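Local coordinates for protein 3-phosphoshikimate 1-carboxyvinyltransferase (Streptomyces sviceus, PDB 7M0O) that probably transfers the enolpyruvyl group of phosphoenolpyruvate to the 5-hydroxyl of shikimate-3-phosphate, the penultimate step on the way to chorismate, at residues L163-R168 and G210-T215. Sequence-based numbering, arbitrary orientation.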
loop_
_atom_site.group_PDB
_atom_site.type_symbol
_atom_site.label_atom_id
_atom_site.label_comp_id
_atom_site.label_asym_id
_atom_site.label_seq_id
_atom_site.Cartn_x
_atom_site.Cartn_y
_atom_site.Cartn_z
ATOM N N LEU A 163 -0.326 6.973 -16.963
ATOM C CA LEU A 163 -0.887 7.406 -18.249
ATOM C C LEU A 163 0.188 7.650 -19.307
ATOM O O LEU A 163 -0.061 7.424 -20.506
ATOM C CB LEU A 163 -1.720 8.676 -18.028
ATOM C CG LEU A 163 -2.228 9.452 -19.253
ATOM C CD1 LEU A 163 -3.313 8.691 -19.953
ATOM C CD2 LEU A 163 -2.737 10.831 -18.855
ATOM N N GLY A 164 1.370 8.113 -18.894
ATOM C CA GLY A 164 2.383 8.594 -19.808
ATOM C C GLY A 164 2.633 7.767 -21.057
ATOM O O GLY A 164 2.626 8.303 -22.173
ATOM N N PRO A 165 2.903 6.464 -20.917
ATOM C CA PRO A 165 3.215 5.650 -22.109
ATOM C C PRO A 165 2.025 5.425 -23.027
ATOM O O PRO A 165 2.224 4.961 -24.157
ATOM C CB PRO A 165 3.726 4.325 -21.513
ATOM C CG PRO A 165 4.123 4.678 -20.063
ATOM C CD PRO A 165 3.098 5.707 -19.665
ATOM N N LEU A 166 0.798 5.715 -22.582
ATOM C CA LEU A 166 -0.364 5.653 -23.466
ATOM C C LEU A 166 -0.534 6.910 -24.304
ATOM O O LEU A 166 -1.332 6.896 -25.240
ATOM C CB LEU A 166 -1.645 5.416 -22.658
ATOM C CG LEU A 166 -1.492 4.317 -21.613
ATOM C CD1 LEU A 166 -2.805 4.116 -20.840
ATOM C CD2 LEU A 166 -1.062 3.014 -22.263
ATOM N N THR A 167 0.175 7.987 -23.980
ATOM C CA THR A 167 0.057 9.221 -24.734
ATOM C C THR A 167 0.859 9.121 -26.030
ATOM O O THR A 167 1.724 8.253 -26.199
ATOM C CB THR A 167 0.542 10.407 -23.906
ATOM O OG1 THR A 167 1.972 10.366 -23.815
ATOM C CG2 THR A 167 -0.071 10.376 -22.511
ATOM N N ARG A 168 0.550 10.022 -26.966
ATOM C CA ARG A 168 1.186 9.928 -28.273
ATOM C C ARG A 168 2.636 10.393 -28.239
ATOM O O ARG A 168 3.467 9.842 -28.968
ATOM C CB ARG A 168 0.366 10.715 -29.297
ATOM C CG ARG A 168 -1.068 10.224 -29.350
ATOM C CD ARG A 168 -1.837 10.777 -30.541
ATOM N NE ARG A 168 -2.465 12.073 -30.272
ATOM C CZ ARG A 168 -3.687 12.252 -29.772
ATOM N NH1 ARG A 168 -4.461 11.218 -29.451
ATOM N NH2 ARG A 168 -4.148 13.485 -29.597
ATOM N N GLY A 210 4.990 4.921 -26.278
ATOM C CA GLY A 210 5.234 3.592 -26.801
ATOM C C GLY A 210 4.566 2.456 -26.064
ATOM O O GLY A 210 4.686 1.305 -26.501
ATOM N N GLY A 211 3.884 2.730 -24.964
ATOM C CA GLY A 211 3.094 1.721 -24.294
ATOM C C GLY A 211 3.885 0.819 -23.365
ATOM O O GLY A 211 5.077 1.010 -23.080
ATOM N N TYR A 212 3.179 -0.212 -22.902
ATOM C CA TYR A 212 3.672 -1.201 -21.958
ATOM C C TYR A 212 3.750 -2.580 -22.601
ATOM O O TYR A 212 3.067 -2.865 -23.585
ATOM C CB TYR A 212 2.760 -1.290 -20.726
ATOM C CG TYR A 212 2.685 -0.053 -19.864
ATOM C CD1 TYR A 212 3.730 0.299 -19.028
ATOM C CD2 TYR A 212 1.547 0.751 -19.865
ATOM C CE1 TYR A 212 3.648 1.435 -18.226
ATOM C CE2 TYR A 212 1.452 1.869 -19.063
ATOM C CZ TYR A 212 2.503 2.212 -18.254
ATOM O OH TYR A 212 2.390 3.336 -17.453
ATOM N N ARG A 213 4.567 -3.450 -21.994
ATOM C CA ARG A 213 4.713 -4.846 -22.396
ATOM C C ARG A 213 4.088 -5.737 -21.328
ATOM O O ARG A 213 4.520 -5.701 -20.170
ATOM C CB ARG A 213 6.189 -5.210 -22.569
ATOM C CG ARG A 213 6.701 -5.163 -24.011
ATOM C CD ARG A 213 6.550 -3.780 -24.632
ATOM N NE ARG A 213 6.931 -2.714 -23.703
ATOM C CZ ARG A 213 7.069 -1.433 -24.039
ATOM N NH1 ARG A 213 6.871 -1.038 -25.295
ATOM N NH2 ARG A 213 7.415 -0.544 -23.116
ATOM N N ALA A 214 3.106 -6.554 -21.718
ATOM C CA ALA A 214 2.448 -7.446 -20.771
ATOM C C ALA A 214 3.447 -8.430 -20.183
ATOM O O ALA A 214 4.465 -8.768 -20.800
ATOM C CB ALA A 214 1.316 -8.223 -21.439
ATOM N N THR A 215 3.125 -8.923 -18.993
ATOM C CA THR A 215 4.004 -9.845 -18.290
ATOM C C THR A 215 3.184 -10.629 -17.266
ATOM O O THR A 215 1.974 -10.433 -17.121
ATOM C CB THR A 215 5.165 -9.080 -17.641
ATOM O OG1 THR A 215 6.166 -10.002 -17.195
ATOM C CG2 THR A 215 4.667 -8.249 -16.460
HETATM O O HOH W 1 2.421 5.847 -27.015
#
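Pro165 sets CB over one face of the Tyr212 ring, 4.2 Å from its centroid in a CH-pi contact, while the rest of the pyrrolidine slants across the hydroxyl end, where Pro165 CG comes to 3.5 Å from Tyr212 CZ. The phenol reaches the proline because Tyr212 CG lies anti to its own carbonyl carbon, beside the backbone N (chi1 -65°). The hydroxyl passes Pro165 CD and hydrogen-bonds the carbonyl O of Leu162, near the end of helix 155-163. Leu166 adds a looser apolar contact, with CD2 4.2 Å from Tyr212 CD2. A leucine in place of Tyr212 would probably leave the Leu162 carbonyl without this partner and the proline without an aromatic face. Beside the rings, the backbones are joined by a weak, bent hydrogen bond from Gly211 N to Pro165 O (2.9 Å, 127°). One water donates to Pro165 O and Thr167 O and accepts from Gly210 N, bridging the two loops. The contact ties the 3-10 turn following helix 155-163 to the loop between strands 204-207 and 216-218, with Tyr212 packed against Leu17 and Ala20 of helix 8-20 and Met191 of helix 182-193.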